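Local coordinates for protein methyl-accepting chemotaxis sensory transducer (Anaeromyxobacter dehalogenans, PDB 4K08) that probably senses small molecules in the periplasm through a PAS-like Cache domain and passes the signal to the chemotaxis machinery, at residues 57-69 / 91-103. Residues are numbered along the deposited sequence; the frame is centred on the assembly and turned at random. Where two conformers were deposited one is given.
With ACT (acetate ion), chain C.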
ATOM      1  N   TYR A  57       2.672   8.713   0.752  1.00 21.54           N
ATOM      2  CA  TYR A  57       1.706   8.065   1.658  1.00 20.65           C
ATOM      3  C   TYR A  57       1.624   6.541   1.456  1.00 22.03           C
ATOM      4  O   TYR A  57       2.155   5.991   0.453  1.00 22.39           O
ATOM      5  CB  TYR A  57       0.334   8.694   1.432  1.00 19.09           C
ATOM      6  CG  TYR A  57      -0.182   8.367   0.025  1.00 19.76           C
ATOM      7  CD1 TYR A  57      -0.890   7.185  -0.229  1.00 22.70           C
ATOM      8  CD2 TYR A  57       0.052   9.260  -1.037  1.00 22.44           C
ATOM      9  CE1 TYR A  57      -1.340   6.872  -1.554  1.00 22.43           C
ATOM     10  CE2 TYR A  57      -0.403   8.982  -2.341  1.00 21.85           C
ATOM     11  CZ  TYR A  57      -1.092   7.789  -2.590  1.00 22.62           C
ATOM     12  OH  TYR A  57      -1.512   7.563  -3.878  1.00 19.83           O
ATOM     13  N   PHE A  58       0.922   5.870   2.381  1.00 21.29           N
ATOM     14  CA  PHE A  58       0.736   4.410   2.350  1.00 24.08           C
ATOM     15  C   PHE A  58      -0.739   4.131   2.072  1.00 24.03           C
ATOM     16  O   PHE A  58      -1.555   4.923   2.485  1.00 22.02           O
ATOM     17  CB  PHE A  58       1.092   3.774   3.721  1.00 27.08           C
ATOM     18  CG  PHE A  58       2.526   4.015   4.155  1.00 26.28           C
ATOM     19  CD1 PHE A  58       3.569   3.246   3.637  1.00 27.53           C
ATOM     20  CD2 PHE A  58       2.838   5.041   5.054  1.00 24.51           C
ATOM     21  CE1 PHE A  58       4.894   3.497   4.016  1.00 27.32           C
ATOM     22  CE2 PHE A  58       4.131   5.281   5.447  1.00 26.55           C
ATOM     23  CZ  PHE A  58       5.174   4.511   4.923  1.00 26.25           C
ATOM     24  N   TRP A  59      -1.094   2.989   1.470  1.00 22.22           N
ATOM     25  CA  TRP A  59      -2.484   2.563   1.440  1.00 25.37           C
ATOM     26  C   TRP A  59      -2.510   1.080   1.790  1.00 28.76           C
ATOM     27  O   TRP A  59      -1.492   0.405   1.763  1.00 24.55           O
ATOM     28  CB  TRP A  59      -3.129   2.740   0.024  1.00 24.49           C
ATOM     29  CG  TRP A  59      -2.589   1.687  -0.961  1.00 25.86           C
ATOM     30  CD1 TRP A  59      -3.107   0.406  -1.209  1.00 26.92           C
ATOM     31  CD2 TRP A  59      -1.410   1.794  -1.778  1.00 26.13           C
ATOM     32  NE1 TRP A  59      -2.333  -0.244  -2.154  1.00 26.84           N
ATOM     33  CE2 TRP A  59      -1.265   0.546  -2.485  1.00 28.49           C
ATOM     34  CE3 TRP A  59      -0.456   2.800  -1.979  1.00 26.23           C
ATOM     35  CZ2 TRP A  59      -0.220   0.306  -3.385  1.00 29.83           C
ATOM     36  CZ3 TRP A  59       0.611   2.555  -2.912  1.00 28.50           C
ATOM     37  CH2 TRP A  59       0.710   1.318  -3.591  1.00 29.28           C
ATOM     38  N   VAL A  60      -3.693   0.574   2.106  1.00 26.86           N
ATOM     39  CA  VAL A  60      -3.859  -0.823   2.387  1.00 23.84           C
ATOM     40  C   VAL A  60      -5.024  -1.337   1.552  1.00 25.65           C
ATOM     41  O   VAL A  60      -6.109  -0.742   1.551  1.00 25.10           O
ATOM     42  CB  VAL A  60      -4.179  -1.073   3.887  1.00 26.04           C
ATOM     43  CG1 VAL A  60      -4.422  -2.611   4.101  1.00 28.18           C
ATOM     44  CG2 VAL A  60      -3.052  -0.516   4.798  1.00 24.65           C
ATOM     45  N   ASN A  61      -4.813  -2.435   0.837  1.00 27.30           N
ATOM     46  CA  ASN A  61      -5.946  -3.144   0.256  1.00 31.23           C
ATOM     47  C   ASN A  61      -5.884  -4.624   0.626  1.00 32.09           C
ATOM     48  O   ASN A  61      -4.859  -5.069   1.114  1.00 30.97           O
ATOM     49  CB  ASN A  61      -6.054  -2.934  -1.274  1.00 30.41           C
ATOM     50  CG  ASN A  61      -4.870  -3.518  -2.050  1.00 32.89           C
ATOM     51  OD1 ASN A  61      -3.883  -2.821  -2.328  1.00 31.02           O
ATOM     52  ND2 ASN A  61      -4.977  -4.794  -2.423  1.00 31.12           N
ATOM     53  N   ASP A  62      -6.973  -5.364   0.404  1.00 28.81           N
ATOM     54  CA  ASP A  62      -6.956  -6.813   0.715  1.00 31.58           C
ATOM     55  C   ASP A  62      -6.864  -7.621  -0.567  1.00 33.97           C
ATOM     56  O   ASP A  62      -6.607  -7.059  -1.659  1.00 31.90           O
ATOM     57  CB  ASP A  62      -8.160  -7.296   1.569  1.00 31.96           C
ATOM     58  CG  ASP A  62      -9.516  -7.193   0.844  1.00 34.23           C
ATOM     59  OD1 ASP A  62      -9.603  -7.161  -0.423  1.00 32.60           O
ATOM     60  OD2 ASP A  62     -10.534  -7.125   1.579  1.00 36.58           O
ATOM     61  N   LEU A  63      -7.059  -8.934  -0.443  1.00 34.90           N
ATOM     62  CA  LEU A  63      -6.732  -9.834  -1.548  1.00 37.50           C
ATOM     63  C   LEU A  63      -7.850 -10.023  -2.566  1.00 38.19           C
ATOM     64  O   LEU A  63      -7.621 -10.598  -3.624  1.00 39.51           O
ATOM     65  CB  LEU A  63      -6.256 -11.197  -0.990  1.00 41.73           C
ATOM     66  CG  LEU A  63      -4.985 -11.062  -0.120  1.00 41.54           C
ATOM     67  CD1 LEU A  63      -4.620 -12.415   0.477  1.00 46.06           C
ATOM     68  CD2 LEU A  63      -3.807 -10.472  -0.896  1.00 39.22           C
ATOM     69  N   GLU A  64      -9.046  -9.517  -2.273  1.00 38.69           N
ATOM     70  CA  GLU A  64     -10.165  -9.622  -3.208  1.00 39.86           C
ATOM     71  C   GLU A  64      -9.825  -9.179  -4.663  1.00 40.60           C
ATOM     72  O   GLU A  64     -10.136  -9.917  -5.587  1.00 40.18           O
ATOM     73  CB  GLU A  64     -11.414  -8.901  -2.660  1.00 41.63           C
ATOM     74  CG  GLU A  64     -12.706  -9.175  -3.464  1.00 41.76           C
ATOM     75  CD  GLU A  64     -13.952  -8.547  -2.834  1.00 42.03           C
ATOM     76  OE1 GLU A  64     -13.912  -8.165  -1.627  1.00 39.03           O
ATOM     77  OE2 GLU A  64     -14.967  -8.413  -3.551  1.00 40.93           O
ATOM     78  N   PRO A  65      -9.174  -7.999  -4.883  1.00 35.63           N
ATOM     79  CA  PRO A  65      -8.755  -6.907  -3.971  1.00 33.17           C
ATOM     80  C   PRO A  65      -9.870  -5.930  -3.697  1.00 32.33           C
ATOM     81  O   PRO A  65     -10.653  -5.611  -4.575  1.00 32.84           O
ATOM     82  CB  PRO A  65      -7.621  -6.187  -4.722  1.00 32.39           C
ATOM     83  CG  PRO A  65      -7.965  -6.383  -6.247  1.00 35.34           C
ATOM     84  CD  PRO A  65      -8.747  -7.777  -6.289  1.00 35.66           C
ATOM     85  N   ARG A  66      -9.926  -5.456  -2.450  1.00 32.81           N
ATOM     86  CA  ARG A  66     -10.886  -4.473  -2.034  1.00 31.99           C
ATOM     87  C   ARG A  66     -10.108  -3.440  -1.166  1.00 29.86           C
ATOM     88  O   ARG A  66      -9.195  -3.824  -0.422  1.00 28.68           O
ATOM     89  CB  ARG A  66     -12.017  -5.134  -1.222  1.00 32.48           C
ATOM     90  CG  ARG A  66     -13.147  -4.180  -0.695  1.00 31.91           C
ATOM     91  CD  ARG A  66     -14.390  -5.031  -0.138  1.00 33.86           C
ATOM     92  NE  ARG A  66     -15.058  -5.807  -1.206  1.00 34.47           N
ATOM     93  CZ  ARG A  66     -16.104  -5.366  -1.903  1.00 37.19           C
ATOM     94  NH1 ARG A  66     -16.608  -4.156  -1.668  1.00 35.98           N
ATOM     95  NH2 ARG A  66     -16.682  -6.138  -2.836  1.00 38.55           N
HETATM   96  N   MSE A  67     -10.453  -2.164  -1.285  1.00 29.12           N
HETATM   97  CA  MSE A  67      -9.682  -1.138  -0.558  1.00 29.08           C
HETATM   98  C   MSE A  67     -10.048  -1.230   0.944  1.00 29.96           C
HETATM   99  O   MSE A  67     -11.239  -1.238   1.308  1.00 30.50           O
HETATM  100  CB  MSE A  67      -9.971   0.268  -1.051  1.00 26.83           C
HETATM  101  CG  MSE A  67      -9.033   1.302  -0.412  1.00 27.70           C
HETATM  102 SE   MSE A  67      -7.174   1.053  -1.061  0.67 25.10          SE
HETATM  103  CE  MSE A  67      -7.306   1.814  -2.830  1.00 27.35           C
ATOM    104  N   VAL A  68      -9.012  -1.294   1.784  1.00 29.95           N
ATOM    105  CA  VAL A  68      -9.177  -1.213   3.250  1.00 27.90           C
ATOM    106  C   VAL A  68      -9.046   0.243   3.724  1.00 25.59           C
ATOM    107  O   VAL A  68      -9.940   0.722   4.420  1.00 25.15           O
ATOM    108  CB  VAL A  68      -8.163  -2.104   3.997  1.00 28.46           C
ATOM    109  CG1 VAL A  68      -8.326  -1.994   5.559  1.00 25.87           C
ATOM    110  CG2 VAL A  68      -8.338  -3.572   3.574  1.00 28.86           C
HETATM  111  N   MSE A  69      -7.955   0.924   3.340  1.00 23.68           N
HETATM  112  CA  MSE A  69      -7.694   2.317   3.726  1.00 27.03           C
HETATM  113  C   MSE A  69      -6.792   2.995   2.716  1.00 26.04           C
HETATM  114  O   MSE A  69      -5.638   2.581   2.531  1.00 23.74           O
HETATM  115  CB  MSE A  69      -7.001   2.391   5.110  1.00 22.75           C
HETATM  116  CG  MSE A  69      -7.061   3.752   5.789  1.00 25.43           C
HETATM  117 SE   MSE A  69      -5.762   5.030   5.019  0.58 18.74          SE
HETATM  118  CE  MSE A  69      -4.212   3.923   5.365  1.00 22.14           C
ATOM    119  N   LEU A  91      -4.813  -3.288 -14.627  1.00 36.50           N
ATOM    120  CA  LEU A  91      -5.602  -3.741 -13.480  1.00 36.86           C
ATOM    121  C   LEU A  91      -4.624  -3.703 -12.312  1.00 34.36           C
ATOM    122  O   LEU A  91      -4.201  -4.724 -11.832  1.00 35.46           O
ATOM    123  CB  LEU A  91      -6.137  -5.165 -13.745  1.00 38.57           C
ATOM    124  CG  LEU A  91      -7.309  -5.258 -14.732  1.00 40.18           C
ATOM    125  CD1 LEU A  91      -7.541  -6.725 -15.366  1.00 44.87           C
ATOM    126  CD2 LEU A  91      -8.583  -4.753 -14.009  1.00 40.26           C
ATOM    127  N   LEU A  92      -4.199  -2.503 -11.905  1.00 32.80           N
ATOM    128  CA  LEU A  92      -3.034  -2.364 -11.024  1.00 32.83           C
ATOM    129  C   LEU A  92      -3.206  -3.064  -9.636  1.00 31.55           C
ATOM    130  O   LEU A  92      -2.242  -3.633  -9.122  1.00 31.40           O
ATOM    131  CB  LEU A  92      -2.656  -0.883 -10.853  1.00 34.10           C
ATOM    132  CG  LEU A  92      -3.727   0.027 -10.261  1.00 30.68           C
ATOM    133  CD1 LEU A  92      -3.319   0.501  -8.873  1.00 28.66           C
ATOM    134  CD2 LEU A  92      -4.003   1.240 -11.191  1.00 28.98           C
ATOM    135  N   PHE A  93      -4.407  -3.034  -9.054  1.00 31.74           N
ATOM    136  CA  PHE A  93      -4.630  -3.695  -7.732  1.00 33.02           C
ATOM    137  C   PHE A  93      -4.599  -5.216  -7.896  1.00 36.61           C
ATOM    138  O   PHE A  93      -3.974  -5.914  -7.092  1.00 34.82           O
ATOM    139  CB  PHE A  93      -5.933  -3.224  -7.069  1.00 35.06           C
ATOM    140  CG  PHE A  93      -5.892  -1.782  -6.653  1.00 30.94           C
ATOM    141  CD1 PHE A  93      -5.152  -1.392  -5.531  1.00 29.82           C
ATOM    142  CD2 PHE A  93      -6.545  -0.805  -7.405  1.00 29.79           C
ATOM    143  CE1 PHE A  93      -5.070  -0.032  -5.150  1.00 27.92           C
ATOM    144  CE2 PHE A  93      -6.483   0.565  -7.036  1.00 29.50           C
ATOM    145  CZ  PHE A  93      -5.737   0.944  -5.882  1.00 27.19           C
ATOM    146  N   GLN A  94      -5.186  -5.714  -8.998  1.00 33.28           N
ATOM    147  CA  GLN A  94      -5.037  -7.134  -9.307  1.00 36.52           C
ATOM    148  C   GLN A  94      -3.532  -7.446  -9.404  1.00 36.23           C
ATOM    149  O   GLN A  94      -3.091  -8.467  -8.877  1.00 35.71           O
ATOM    150  CB  GLN A  94      -5.847  -7.565 -10.572  1.00 35.19           C
ATOM    151  CG  GLN A  94      -7.161  -8.341 -10.161  1.00 49.11           C
ATOM    152  CD  GLN A  94      -8.321  -8.095 -11.152  1.00 56.58           C
ATOM    153  OE1 GLN A  94      -9.114  -7.119 -10.994  1.00 55.68           O
ATOM    154  NE2 GLN A  94      -8.389  -8.937 -12.211  1.00 57.83           N
ATOM    155  N   GLU A  95      -2.750  -6.553 -10.016  0.53 36.94           N
ATOM    156  CA  GLU A  95      -1.321  -6.831 -10.158  0.53 38.39           C
ATOM    157  C   GLU A  95      -0.582  -6.799  -8.807  0.53 40.90           C
ATOM    158  O   GLU A  95       0.361  -7.556  -8.597  0.53 42.26           O
ATOM    159  CB  GLU A  95      -0.675  -5.902 -11.195  0.53 38.78           C
ATOM    160  CG  GLU A  95      -1.064  -6.239 -12.641  0.53 42.72           C
ATOM    161  CD  GLU A  95      -0.675  -7.665 -13.049  0.53 43.92           C
ATOM    162  OE1 GLU A  95       0.545  -7.953 -13.054  0.53 43.76           O
ATOM    163  OE2 GLU A  95      -1.579  -8.497 -13.337  0.53 42.91           O
ATOM    164  N   PHE A  96      -1.010  -5.943  -7.880  1.00 38.28           N
ATOM    165  CA  PHE A  96      -0.454  -5.982  -6.516  1.00 37.96           C
ATOM    166  C   PHE A  96      -0.698  -7.353  -5.869  1.00 34.41           C
ATOM    167  O   PHE A  96       0.183  -7.922  -5.237  1.00 34.95           O
ATOM    168  CB  PHE A  96      -1.111  -4.943  -5.598  1.00 38.13           C
ATOM    169  CG  PHE A  96      -0.909  -3.513  -6.027  1.00 34.79           C
ATOM    170  CD1 PHE A  96       0.114  -3.157  -6.891  1.00 32.47           C
ATOM    171  CD2 PHE A  96      -1.728  -2.506  -5.508  1.00 35.07           C
ATOM    172  CE1 PHE A  96       0.287  -1.825  -7.267  1.00 31.76           C
ATOM    173  CE2 PHE A  96      -1.562  -1.172  -5.891  1.00 29.85           C
ATOM    174  CZ  PHE A  96      -0.546  -0.835  -6.758  1.00 28.00           C
ATOM    175  N   VAL A  97      -1.933  -7.824  -5.978  1.00 34.33           N
ATOM    176  CA  VAL A  97      -2.328  -9.065  -5.309  1.00 35.38           C
ATOM    177  C   VAL A  97      -1.557 -10.236  -5.921  1.00 40.02           C
ATOM    178  O   VAL A  97      -1.065 -11.092  -5.180  1.00 38.69           O
ATOM    179  CB  VAL A  97      -3.882  -9.294  -5.340  1.00 37.87           C
ATOM    180  CG1 VAL A  97      -4.283 -10.811  -4.999  1.00 36.83           C
ATOM    181  CG2 VAL A  97      -4.554  -8.286  -4.437  1.00 34.14           C
ATOM    182  N   ARG A  98      -1.416 -10.253  -7.255  1.00 48.47           N
ATOM    183  CA  ARG A  98      -0.636 -11.310  -7.930  1.00 54.15           C
ATOM    184  C   ARG A  98       0.825 -11.276  -7.509  1.00 50.58           C
ATOM    185  O   ARG A  98       1.429 -12.299  -7.268  1.00 46.48           O
ATOM    186  CB  ARG A  98      -0.710 -11.193  -9.458  1.00 57.32           C
ATOM    187  CG  ARG A  98      -2.038 -11.613 -10.073  1.00 58.88           C
ATOM    188  CD  ARG A  98      -1.881 -11.839 -11.598  1.00 62.10           C
ATOM    189  NE  ARG A  98      -2.625 -10.853 -12.378  1.00 61.96           N
ATOM    190  CZ  ARG A  98      -3.962 -10.751 -12.359  1.00 55.84           C
ATOM    191  NH1 ARG A  98      -4.579  -9.795 -13.097  1.00 52.85           N
ATOM    192  NH2 ARG A  98      -4.688 -11.594 -11.578  1.00 50.78           N
ATOM    193  N   THR A  99       1.383 -10.079  -7.401  1.00 44.66           N
ATOM    194  CA  THR A  99       2.777  -9.908  -7.015  1.00 42.53           C
ATOM    195  C   THR A  99       3.037 -10.397  -5.595  1.00 48.79           C
ATOM    196  O   THR A  99       4.042 -11.061  -5.349  1.00 52.42           O
ATOM    197  CB  THR A  99       3.163  -8.411  -7.070  1.00 42.82           C
ATOM    198  OG1 THR A  99       2.946  -7.929  -8.399  1.00 40.52           O
ATOM    199  CG2 THR A  99       4.619  -8.194  -6.656  1.00 43.16           C
ATOM    200  N   VAL A 100       2.183 -10.034  -4.633  1.00 43.47           N
ATOM    201  CA  VAL A 100       2.468 -10.452  -3.266  1.00 42.49           C
ATOM    202  C   VAL A 100       2.091 -11.945  -3.120  1.00 46.94           C
ATOM    203  O   VAL A 100       2.787 -12.668  -2.423  1.00 46.12           O
ATOM    204  CB  VAL A 100       1.772  -9.629  -2.147  1.00 38.77           C
ATOM    205  CG1 VAL A 100       2.060  -8.048  -2.309  1.00 38.95           C
ATOM    206  CG2 VAL A 100       0.293  -9.940  -2.087  1.00 38.69           C
ATOM    207  N   ARG A 101       0.999 -12.386  -3.752  0.55 50.25           N
ATOM    208  CA  ARG A 101       0.585 -13.798  -3.637  0.55 53.83           C
ATOM    209  C   ARG A 101       1.632 -14.701  -4.287  0.55 56.44           C
ATOM    210  O   ARG A 101       1.838 -15.827  -3.851  0.55 59.91           O
ATOM    211  CB  ARG A 101      -0.804 -14.064  -4.262  0.55 45.37           C
ATOM    212  CG  ARG A 101      -1.995 -13.984  -3.281  0.55 44.37           C
ATOM    213  CD  ARG A 101      -3.209 -14.868  -3.722  0.55 47.90           C
ATOM    214  NE  ARG A 101      -4.037 -14.278  -4.793  0.55 45.79           N
ATOM    215  CZ  ARG A 101      -5.333 -13.950  -4.675  0.55 44.19           C
ATOM    216  NH1 ARG A 101      -5.979 -13.419  -5.713  0.55 43.45           N
ATOM    217  NH2 ARG A 101      -5.999 -14.153  -3.535  0.55 44.02           N
ATOM    218  N   ALA A 102       2.289 -14.207  -5.335  1.00 51.85           N
ATOM    219  CA  ALA A 102       3.289 -14.989  -6.042  1.00 52.46           C
ATOM    220  C   ALA A 102       4.745 -14.745  -5.577  1.00 52.84           C
ATOM    221  O   ALA A 102       5.541 -15.669  -5.643  1.00 50.30           O
ATOM    222  CB  ALA A 102       3.135 -14.822  -7.600  1.00 44.56           C
ATOM    223  N   ARG A 103       5.104 -13.553  -5.121  1.00 70.50           N
ATOM    224  CA  ARG A 103       6.517 -13.255  -4.796  1.00 72.39           C
ATOM    225  C   ARG A 103       6.775 -12.743  -3.358  1.00 70.03           C
ATOM    226  O   ARG A 103       7.926 -12.534  -2.964  1.00 74.00           O
ATOM    227  CB  ARG A 103       7.059 -12.242  -5.794  1.00 20.00           C
TER
HETATM  228  C   ACT C 201      -1.818   4.283  -5.000  1.00 27.52           C
HETATM  229  O   ACT C 201      -2.337   5.243  -4.315  1.00 21.60           O
HETATM  230  OXT ACT C 201      -0.709   4.479  -5.561  1.00 22.70           O
HETATM  231  CH3 ACT C 201      -2.467   2.902  -5.166  1.00 25.11           C
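OD1 of N61 sits at the ring edges of both F93 and F96, 3.7 Å from F93 CD1, while it accepts the indole N-H of W59 (NE1 to OD1 3.0 Å) in its carbonyl plane and in the plane of the indole. The amide's other end gives ND2 to its neighbour's carbonyl, D62 O, at 2.9 Å, so both ends are fixed and the flip of the amide is settled. With CG lodged between backbone N and carbonyl carbon (chi1 73°), the W59 indole extends toward the helix; F93 turns its edge to the face of the indole five-membered ring in an offset edge-to-face pair, planes at 89°, whereas F96 lies nearly parallel but slid aside, its CE2 only 3.2 Å from W59 CZ2. The bent selenomethionine M67 brings CE to 3.5 Å from F93 CZ. Farther along, P65, after a cis peptide bond, rests CB 3.7 Å from V97 CG2, and V97 CG1 packs against L63 O and, more loosely, L63 CD2. An acetate, probably from the crystallisation liquor, lays its methyl over the W59 face and accepts from Y57 OH; it is also hydrogen-bonded to H70, Y110 and K123, consistent with a ligand pocket of the Cache domain. Helix 92-103 crosses strand 59-62 at -77°, lying across the antiparallel sheet, and Y110 of strand 105-113 and V127 of strand 120-130 close around F96.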